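Local atomic coordinates of putative hydrolase (Acinetobacter sp. NBRC 100985, PDB entry 4XUK), a protein that hydrolyses organophosphorus compounds as a zinc-binding member of the metallo-beta-lactamase superfamily, probably with lactonase activity as well. Residues D13-A18 with S94-E99; L19-N24 with S74-C79; Q36-E41 with F227-T232. The protein carries 2 engineered substitutions. All blocks are in the same frame, centred on the assembly; numbering follows the deposited sequence.

Contact 1. Residues D13-A18 with S94-E99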
loop_
_atom_site.group_PDB
_atom_site.type_symbol
_atom_site.label_atom_id
_atom_site.label_comp_id
_atom_site.label_asym_id
_atom_site.label_seq_id
_atom_site.Cartn_x
_atom_site.Cartn_y
_atom_site.Cartn_z
ATOM N N ASP A 13 20.250 -7.692 -5.778
ATOM C CA ASP A 13 20.385 -9.117 -5.477
ATOM C C ASP A 13 19.728 -9.538 -4.161
ATOM O O ASP A 13 19.771 -10.713 -3.785
ATOM C CB ASP A 13 21.862 -9.514 -5.450
ATOM C CG ASP A 13 22.477 -9.547 -6.831
ATOM O OD1 ASP A 13 21.723 -9.685 -7.820
ATOM O OD2 ASP A 13 23.719 -9.441 -6.930
ATOM N N VAL A 14 19.118 -8.590 -3.464
ATOM C CA VAL A 14 18.581 -8.880 -2.140
ATOM C C VAL A 14 17.062 -8.846 -2.157
ATOM O O VAL A 14 16.459 -7.958 -2.756
ATOM C CB VAL A 14 19.111 -7.870 -1.110
ATOM C CG1 VAL A 14 18.564 -8.164 0.294
ATOM C CG2 VAL A 14 20.625 -7.880 -1.118
ATOM N N GLN A 15 16.439 -9.825 -1.515
ATOM C CA GLN A 15 14.992 -9.809 -1.376
ATOM C C GLN A 15 14.659 -9.535 0.076
ATOM O O GLN A 15 15.167 -10.209 0.980
ATOM C CB GLN A 15 14.374 -11.142 -1.810
ATOM C CG GLN A 15 12.863 -11.181 -1.644
ATOM C CD GLN A 15 12.232 -12.484 -2.121
ATOM O OE1 GLN A 15 12.509 -13.556 -1.590
ATOM N NE2 GLN A 15 11.370 -12.388 -3.125
ATOM N N ILE A 16 13.843 -8.512 0.294
ATOM C CA ILE A 16 13.341 -8.205 1.622
ATOM C C ILE A 16 11.858 -8.563 1.655
ATOM O O ILE A 16 11.092 -8.139 0.795
ATOM C CB ILE A 16 13.525 -6.715 1.953
ATOM C CG1 ILE A 16 15.017 -6.375 1.955
ATOM C CG2 ILE A 16 12.885 -6.388 3.300
ATOM C CD1 ILE A 16 15.335 -4.889 1.935
ATOM N N THR A 17 11.457 -9.363 2.637
ATOM C CA THR A 17 10.059 -9.735 2.769
ATOM C C THR A 17 9.450 -9.002 3.953
ATOM O O THR A 17 9.873 -9.204 5.099
ATOM C CB THR A 17 9.903 -11.240 2.998
ATOM O OG1 THR A 17 10.667 -11.960 2.014
ATOM C CG2 THR A 17 8.441 -11.642 2.896
ATOM N N ALA A 18 8.459 -8.156 3.684
ATOM C CA ALA A 18 7.721 -7.500 4.762
ATOM C C ALA A 18 6.774 -8.529 5.345
ATOM O O ALA A 18 6.104 -9.244 4.587
ATOM C CB ALA A 18 6.941 -6.307 4.233
ATOM N N SER A 94 4.843 -16.840 2.925
ATOM C CA SER A 94 5.687 -16.201 1.925
ATOM C C SER A 94 6.553 -17.218 1.195
ATOM O O SER A 94 7.134 -16.907 0.150
ATOM C CB SER A 94 6.592 -15.158 2.575
ATOM O OG SER A 94 7.700 -15.790 3.193
ATOM N N GLY A 95 6.664 -18.426 1.751
ATOM C CA GLY A 95 7.448 -19.478 1.119
ATOM C C GLY A 95 8.723 -19.847 1.862
ATOM O O GLY A 95 9.368 -20.846 1.529
ATOM N N TYR A 96 9.102 -19.047 2.859
ATOM C CA TYR A 96 10.301 -19.346 3.638
ATOM C C TYR A 96 10.014 -20.303 4.799
ATOM O O TYR A 96 8.855 -20.576 5.111
ATOM C CB TYR A 96 10.959 -18.056 4.157
ATOM C CG TYR A 96 11.681 -17.237 3.093
ATOM C CD1 TYR A 96 12.932 -17.625 2.623
ATOM C CD2 TYR A 96 11.121 -16.061 2.580
ATOM C CE1 TYR A 96 13.602 -16.886 1.662
ATOM C CE2 TYR A 96 11.792 -15.307 1.624
ATOM C CZ TYR A 96 13.031 -15.734 1.169
ATOM O OH TYR A 96 13.717 -15.005 0.219
ATOM N N GLN A 97 11.074 -20.816 5.426
ATOM C CA GLN A 97 10.944 -21.715 6.577
ATOM C C GLN A 97 11.692 -21.136 7.760
ATOM O O GLN A 97 12.758 -20.544 7.591
ATOM C CB GLN A 97 11.560 -23.074 6.272
ATOM C CG GLN A 97 11.456 -23.492 4.825
ATOM C CD GLN A 97 10.305 -24.416 4.603
ATOM O OE1 GLN A 97 9.231 -24.238 5.186
ATOM N NE2 GLN A 97 10.513 -25.426 3.766
ATOM N N PRO A 98 11.150 -21.323 8.971
ATOM C CA PRO A 98 11.832 -20.766 10.144
ATOM C C PRO A 98 13.249 -21.330 10.338
ATOM O O PRO A 98 14.095 -20.620 10.876
ATOM C CB PRO A 98 10.911 -21.154 11.313
ATOM C CG PRO A 98 9.953 -22.187 10.764
ATOM C CD PRO A 98 9.840 -21.915 9.303
ATOM N N GLU A 99 13.503 -22.567 9.908
ATOM C CA GLU A 99 14.845 -23.152 10.038
ATOM C C GLU A 99 15.884 -22.451 9.161
ATOM O O GLU A 99 17.087 -22.600 9.383
ATOM C CB GLU A 99 14.822 -24.648 9.704
ATOM C CG GLU A 99 14.054 -25.506 10.700
ATOM C CD GLU A 99 12.570 -25.586 10.391
ATOM O OE1 GLU A 99 12.092 -24.852 9.491
ATOM O OE2 GLU A 99 11.878 -26.395 11.048
#
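The phenol of Y96 reaches the strand through Q15: its hydroxyl OH gives a hydrogen bond to the amide oxygen OE1 of Q15, 2.6 Å away. The bond is short, and the donor lies in the carbonyl plane of the glutamine with a C=O...donor angle of 153°. OE1 in turn sits at the edge of the tyrosine ring, near its plane, and the amide and ring planes stand 78° apart, nearly perpendicular. A fully extended chain suits this reach: in Q15 CG lies opposite the backbone N (chi1 178°) and CD continues the line, which carries the amide well clear of the strand. Beside it T17 OG1 approaches Y96 CE2 obliquely at 3.6 Å, while the methyl CG2 of T17 rests 4.0 Å from CB of S94. Threonine fits here because its branches do different work: the methyl packs on the serine, and the hydroxyl, while touching the ring, is hydrogen-bonded to Q8.

In the second shell, N64 gives the tyrosine oxygen another polar partner, and S94 OG is bonded to the carbonyl of L91. G95 ends helix 87-93 in a Schellman motif; its positive phi suits a residue without a side chain, and the chain leaves the helix there, with Y96 next, its CB pointing toward the strand. K1 of the second subunit makes a cation-pi contact with the Y96 ring and packs on Q15. The contact thus ties the exit of helix 87-93 to strand 14-26, which lies near the edge of one of the two mixed sheets of the metallo-beta-lactamase fold, between strands 6-11 and 54-64, while the Y96 ring also packs on L62 of strand 54-64 and L91 of the helix.

Contact 2. Residues L19-N24 with S74-C79; sequences LLDGTN and SGAASC
D21 and G75 bring their backbones within 5.3 Å, measured CA to CA, where strand 14-26 passes the loop after strand 69-72, and that loop then makes a type II' turn from A76 to C79. The carboxylate of D21 lies against the loop backbone, CG standing opposite the backbone N (chi1 -158°), which puts it over G75 and A76. Its CG lies 3.4 Å from CA of G75, and this close passage explains the glycine: a CB would run into OD1, and at these backbone angles, with positive phi, it would also meet the preceding carbonyl O.

Through OD2, D21 accepts a hydrogen bond from A76 N at 2.8 Å, with an N-H...O angle of 159°. The amide comes from above the carboxylate, 49° out of its plane, while CB of A76 packs 3.6 Å from the same oxygen; alanine is small enough to stay beside it. OD1 accepts from a water that links it to both S74 O, to which the water donates, and A77 N, which donates to the water. An aspartate suits the spot because its two oxygens can hold several amides at once: G85 N binds OD2 and V87 N binds OD1. These donors would be expected to favour the charged form.

The loop runs on toward the zinc ligands, A76 packing on D112 and S74 OG bonding to the carbonyl of H113, while C79 is joined by a disulfide to C115. D21 links strand 14-26, paired with strand 54-64, to the start of helix 87-93 and to the loop that borders helix 111-114.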
loop_
_atom_site.group_PDB
_atom_site.type_symbol
_atom_site.label_atom_id
_atom_site.label_comp_id
_atom_site.label_asym_id
_atom_site.label_seq_id
_atom_site.Cartn_x
_atom_site.Cartn_y
_atom_site.Cartn_z
ATOM N N LEU A 19 6.728 -8.612 6.673
ATOM C CA LEU A 19 5.858 -9.565 7.362
ATOM C C LEU A 19 4.966 -8.850 8.368
ATOM O O LEU A 19 5.458 -8.099 9.223
ATOM C CB LEU A 19 6.701 -10.605 8.104
ATOM C CG LEU A 19 7.633 -11.453 7.249
ATOM C CD1 LEU A 19 8.454 -12.409 8.127
ATOM C CD2 LEU A 19 6.822 -12.221 6.202
ATOM N N LEU A 20 3.659 -9.091 8.275
ATOM C CA LEU A 20 2.686 -8.438 9.162
ATOM C C LEU A 20 2.474 -9.260 10.432
ATOM O O LEU A 20 2.260 -10.479 10.365
ATOM C CB LEU A 20 1.345 -8.231 8.438
ATOM C CG LEU A 20 0.230 -7.523 9.236
ATOM C CD1 LEU A 20 0.652 -6.117 9.668
ATOM C CD2 LEU A 20 -1.063 -7.442 8.446
ATOM N N ASP A 21 2.550 -8.598 11.584
ATOM C CA ASP A 21 2.259 -9.254 12.848
ATOM C C ASP A 21 0.814 -9.024 13.256
ATOM O O ASP A 21 0.200 -9.866 13.903
ATOM C CB ASP A 21 3.181 -8.754 13.972
ATOM C CG ASP A 21 3.269 -9.743 15.116
ATOM O OD1 ASP A 21 3.579 -10.935 14.858
ATOM O OD2 ASP A 21 3.018 -9.353 16.272
ATOM N N GLY A 22 0.266 -7.883 12.869
ATOM C CA GLY A 22 -1.078 -7.522 13.288
ATOM C C GLY A 22 -1.232 -6.020 13.249
ATOM O O GLY A 22 -0.296 -5.309 12.851
ATOM N N THR A 23 -2.396 -5.541 13.680
ATOM C CA THR A 23 -2.727 -4.125 13.611
ATOM C C THR A 23 -3.277 -3.648 14.951
ATOM O O THR A 23 -4.211 -4.248 15.490
ATOM C CB THR A 23 -3.780 -3.875 12.528
ATOM O OG1 THR A 23 -3.332 -4.428 11.285
ATOM C CG2 THR A 23 -4.008 -2.391 12.350
ATOM N N ASN A 24 -2.714 -2.589 15.487
ATOM C CA ASN A 24 -3.297 -1.955 16.641
ATOM C C ASN A 24 -4.110 -0.723 16.342
ATOM O O ASN A 24 -3.936 -0.126 15.338
ATOM C CB ASN A 24 -2.273 -1.582 17.664
ATOM C CG ASN A 24 -1.651 -2.768 18.324
ATOM O OD1 ASN A 24 -2.169 -3.840 18.364
ATOM N ND2 ASN A 24 -0.513 -2.551 18.826
ATOM N N SER A 74 10.483 -9.379 15.147
ATOM C CA SER A 74 9.773 -10.658 14.997
ATOM C C SER A 74 8.309 -10.612 15.394
ATOM O O SER A 74 7.629 -11.652 15.423
ATOM C CB SER A 74 10.453 -11.730 15.839
ATOM O OG SER A 74 10.352 -11.392 17.226
ATOM N N GLY A 75 7.814 -9.425 15.727
ATOM C CA GLY A 75 6.435 -9.311 16.166
ATOM C C GLY A 75 6.293 -9.722 17.620
ATOM O O GLY A 75 7.295 -9.947 18.308
ATOM N N ALA A 76 5.048 -9.852 18.077
ATOM C CA ALA A 76 4.746 -9.923 19.505
ATOM C C ALA A 76 4.419 -11.315 20.022
ATOM O O ALA A 76 4.193 -11.482 21.222
ATOM C CB ALA A 76 3.599 -8.988 19.832
ATOM N N ALA A 77 4.382 -12.302 19.130
ATOM C CA ALA A 77 3.853 -13.623 19.477
ATOM C C ALA A 77 2.546 -13.444 20.257
ATOM O O ALA A 77 1.660 -12.735 19.799
ATOM C CB ALA A 77 4.864 -14.423 20.272
ATOM N N SER A 78 2.465 -14.023 21.439
ATOM C CA SER A 78 1.324 -13.933 22.344
ATOM C C SER A 78 1.473 -12.922 23.492
ATOM O O SER A 78 0.704 -12.930 24.367
ATOM C CB SER A 78 1.053 -15.268 23.014
ATOM O OG SER A 78 0.931 -16.318 22.145
ATOM N N CYS A 79 2.495 -12.088 23.468
ATOM C CA CYS A 79 2.823 -11.216 24.589
ATOM C C CYS A 79 1.838 -10.054 24.752
ATOM O O CYS A 79 1.791 -9.432 25.824
ATOM C CB CYS A 79 4.245 -10.669 24.436
ATOM S SG CYS A 79 5.565 -11.879 24.781
HETATM O O HOH W 1 5.211 -12.433 16.332
#

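Contact 3. Residues Q36-E41 with F227-T232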
loop_
_atom_site.group_PDB
_atom_site.type_symbol
_atom_site.label_atom_id
_atom_site.label_comp_id
_atom_site.label_asym_id
_atom_site.label_seq_id
_atom_site.Cartn_x
_atom_site.Cartn_y
_atom_site.Cartn_z
ATOM N N GLN A 36 -4.841 18.038 21.068
ATOM C CA GLN A 36 -5.594 16.941 20.476
ATOM C C GLN A 36 -6.375 17.373 19.242
ATOM O O GLN A 36 -6.591 16.568 18.328
ATOM C CB GLN A 36 -6.517 16.301 21.519
ATOM C CG GLN A 36 -5.787 15.294 22.415
ATOM C CD GLN A 36 -5.258 14.101 21.615
ATOM O OE1 GLN A 36 -6.034 13.345 21.028
ATOM N NE2 GLN A 36 -3.943 13.942 21.580
ATOM N N GLN A 37 -6.793 18.637 19.206
ATOM C CA GLN A 37 -7.498 19.150 18.032
ATOM C C GLN A 37 -6.613 19.081 16.777
ATOM O O GLN A 37 -7.098 18.751 15.689
ATOM C CB GLN A 37 -7.979 20.588 18.283
ATOM C CG GLN A 37 -8.856 21.165 17.163
ATOM C CD GLN A 37 -10.226 20.505 17.061
ATOM O OE1 GLN A 37 -10.772 20.350 15.967
ATOM N NE2 GLN A 37 -10.792 20.128 18.194
ATOM N N GLN A 38 -5.318 19.372 16.929
ATOM C CA GLN A 38 -4.394 19.327 15.787
ATOM C C GLN A 38 -4.081 17.890 15.396
ATOM O O GLN A 38 -3.873 17.591 14.214
ATOM C CB GLN A 38 -3.093 20.077 16.096
ATOM C CG GLN A 38 -3.261 21.585 16.164
ATOM C CD GLN A 38 -2.028 22.279 16.722
ATOM O OE1 GLN A 38 -0.902 21.794 16.580
ATOM N NE2 GLN A 38 -2.240 23.411 17.377
ATOM N N VAL A 39 -4.026 17.009 16.393
ATOM C CA VAL A 39 -3.910 15.579 16.131
ATOM C C VAL A 39 -5.071 15.142 15.258
ATOM O O VAL A 39 -4.867 14.483 14.238
ATOM C CB VAL A 39 -3.884 14.750 17.441
ATOM C CG1 VAL A 39 -3.985 13.253 17.142
ATOM C CG2 VAL A 39 -2.625 15.040 18.222
ATOM N N HIS A 40 -6.289 15.522 15.637
ATOM C CA HIS A 40 -7.458 15.139 14.854
ATOM C C HIS A 40 -7.489 15.774 13.465
ATOM O O HIS A 40 -7.918 15.134 12.501
ATOM C CB HIS A 40 -8.764 15.369 15.636
ATOM C CG HIS A 40 -8.961 14.391 16.750
ATOM N ND1 HIS A 40 -9.093 13.036 16.529
ATOM C CD2 HIS A 40 -9.016 14.561 18.095
ATOM C CE1 HIS A 40 -9.231 12.414 17.687
ATOM N NE2 HIS A 40 -9.184 13.317 18.654
ATOM N N GLU A 41 -7.021 17.016 13.357
ATOM C CA GLU A 41 -6.846 17.650 12.049
ATOM C C GLU A 41 -5.938 16.815 11.142
ATOM O O GLU A 41 -6.286 16.513 9.997
ATOM C CB GLU A 41 -6.255 19.051 12.229
ATOM C CG GLU A 41 -7.258 20.062 12.793
ATOM C CD GLU A 41 -6.581 21.291 13.385
ATOM O OE1 GLU A 41 -7.236 22.028 14.161
ATOM O OE2 GLU A 41 -5.393 21.513 13.071
ATOM N N PHE A 227 4.779 12.625 10.789
ATOM C CA PHE A 227 5.409 13.109 9.565
ATOM C C PHE A 227 5.092 14.590 9.330
ATOM O O PHE A 227 6.000 15.377 9.061
ATOM C CB PHE A 227 5.050 12.234 8.352
ATOM C CG PHE A 227 5.947 11.022 8.198
ATOM C CD1 PHE A 227 5.814 9.930 9.049
ATOM C CD2 PHE A 227 6.937 10.990 7.221
ATOM C CE1 PHE A 227 6.642 8.819 8.921
ATOM C CE2 PHE A 227 7.774 9.874 7.086
ATOM C CZ PHE A 227 7.618 8.791 7.940
ATOM N N ASP A 228 3.822 14.975 9.437
ATOM C CA ASP A 228 3.457 16.390 9.337
ATOM C C ASP A 228 4.051 17.188 10.500
ATOM O O ASP A 228 4.454 18.338 10.326
ATOM C CB ASP A 228 1.928 16.556 9.331
ATOM C CG ASP A 228 1.281 16.051 8.054
ATOM O OD1 ASP A 228 1.897 15.223 7.345
ATOM O OD2 ASP A 228 0.136 16.473 7.761
ATOM N N ARG A 229 4.105 16.575 11.681
ATOM C CA ARG A 229 4.675 17.225 12.854
ATOM C C ARG A 229 5.715 16.321 13.518
ATOM O O ARG A 229 5.456 15.751 14.580
ATOM C CB ARG A 229 3.565 17.559 13.846
ATOM C CG ARG A 229 3.962 18.600 14.873
ATOM C CD ARG A 229 3.732 20.004 14.327
ATOM N NE ARG A 229 2.310 20.242 14.135
ATOM C CZ ARG A 229 1.562 20.997 14.935
ATOM N NH1 ARG A 229 2.107 21.623 15.976
ATOM N NH2 ARG A 229 0.270 21.138 14.681
ATOM N N PRO A 230 6.910 16.203 12.911
ATOM C CA PRO A 230 7.899 15.223 13.374
ATOM C C PRO A 230 8.389 15.456 14.809
ATOM O O PRO A 230 8.951 14.538 15.400
ATOM C CB PRO A 230 9.061 15.397 12.385
ATOM C CG PRO A 230 8.907 16.762 11.828
ATOM C CD PRO A 230 7.417 17.001 11.776
ATOM N N GLU A 231 8.171 16.627 15.363
ATOM C CA GLU A 231 8.516 16.948 16.748
ATOM C C GLU A 231 7.607 16.308 17.785
ATOM O O GLU A 231 7.848 16.387 18.916
ATOM C CB GLU A 231 8.594 18.449 16.924
ATOM C CG GLU A 231 7.263 19.117 16.803
ATOM C CD GLU A 231 6.914 19.627 15.399
ATOM O OE1 GLU A 231 6.279 20.679 15.353
ATOM O OE2 GLU A 231 7.220 19.004 14.380
ATOM N N THR A 232 6.595 15.608 17.335
ATOM C CA THR A 232 5.611 14.991 18.224
ATOM C C THR A 232 6.097 13.666 18.816
ATOM O O THR A 232 6.277 12.686 18.098
ATOM C CB THR A 232 4.297 14.709 17.456
ATOM O OG1 THR A 232 3.857 15.904 16.790
ATOM C CG2 THR A 232 3.210 14.206 18.399
HETATM O O HOH W 2 0.584 23.518 17.718
#
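Direct polar contact between Q38 and R229 carries this meeting of helix 36-45 with the turn after helix 225-228. R229 NH2 donates to OE1 of Q38, modelled at only 2.3 Å and with an N-H...O angle of 144°; a separation this short makes the exact placement doubtful. The amide oxygen lies at the edge of the guanidinium, and the two flat groups are only 24° apart. The arginine chain bends at chi2 and chi3 to get there; the glutamine chain is extended beyond CG. Glutamine is long enough to bring a carbonyl to the guanidinium edge, and arginine has the length and N-H groups to serve both amide and water.

A water adds a bridge: it donates to Q38 OE1 and accepts from R229 NH1 at 3.0 Å, lying in the plane of the guanidinium.

Hydrogen bonds within the turn hold its shape. In the type I turn from R229 to T232, the carbonyl of R229 accepts both T232 N and T232 OG1, the hydroxyl at 2.7 Å on a lone pair in the carbonyl plane. Threonine suits the last position because it can close the turn twice.

E41 OE2, 5.9 Å from R229 NH2, may add a weak long-range attraction. D228 makes a salt bridge to K45. A cation on a neutral amide and a shared water thus makes a small, partly solvated surface link.

Contacts 1 and 2 lie along strand 14-26, their segments adjoining in sequence and their centres about 17 Å apart; both touch the second subunit. Contact 2 is nested inside the loop closed by contact 1, and helix 87-93 links them, D21 bonding near its start and Y96 following its end. Contact 2 is close to the metal centre: G75 lies about 8 Å from a zinc ion, and its loop adjoins D112 and H113, two of the zinc ligands. Contact 3 stands apart, its centre about 35 Å from that of contact 1, on the other side of the chain's centre, and about 26 Å from that of contact 2; helix 36-45 is the next element after strand 14-26.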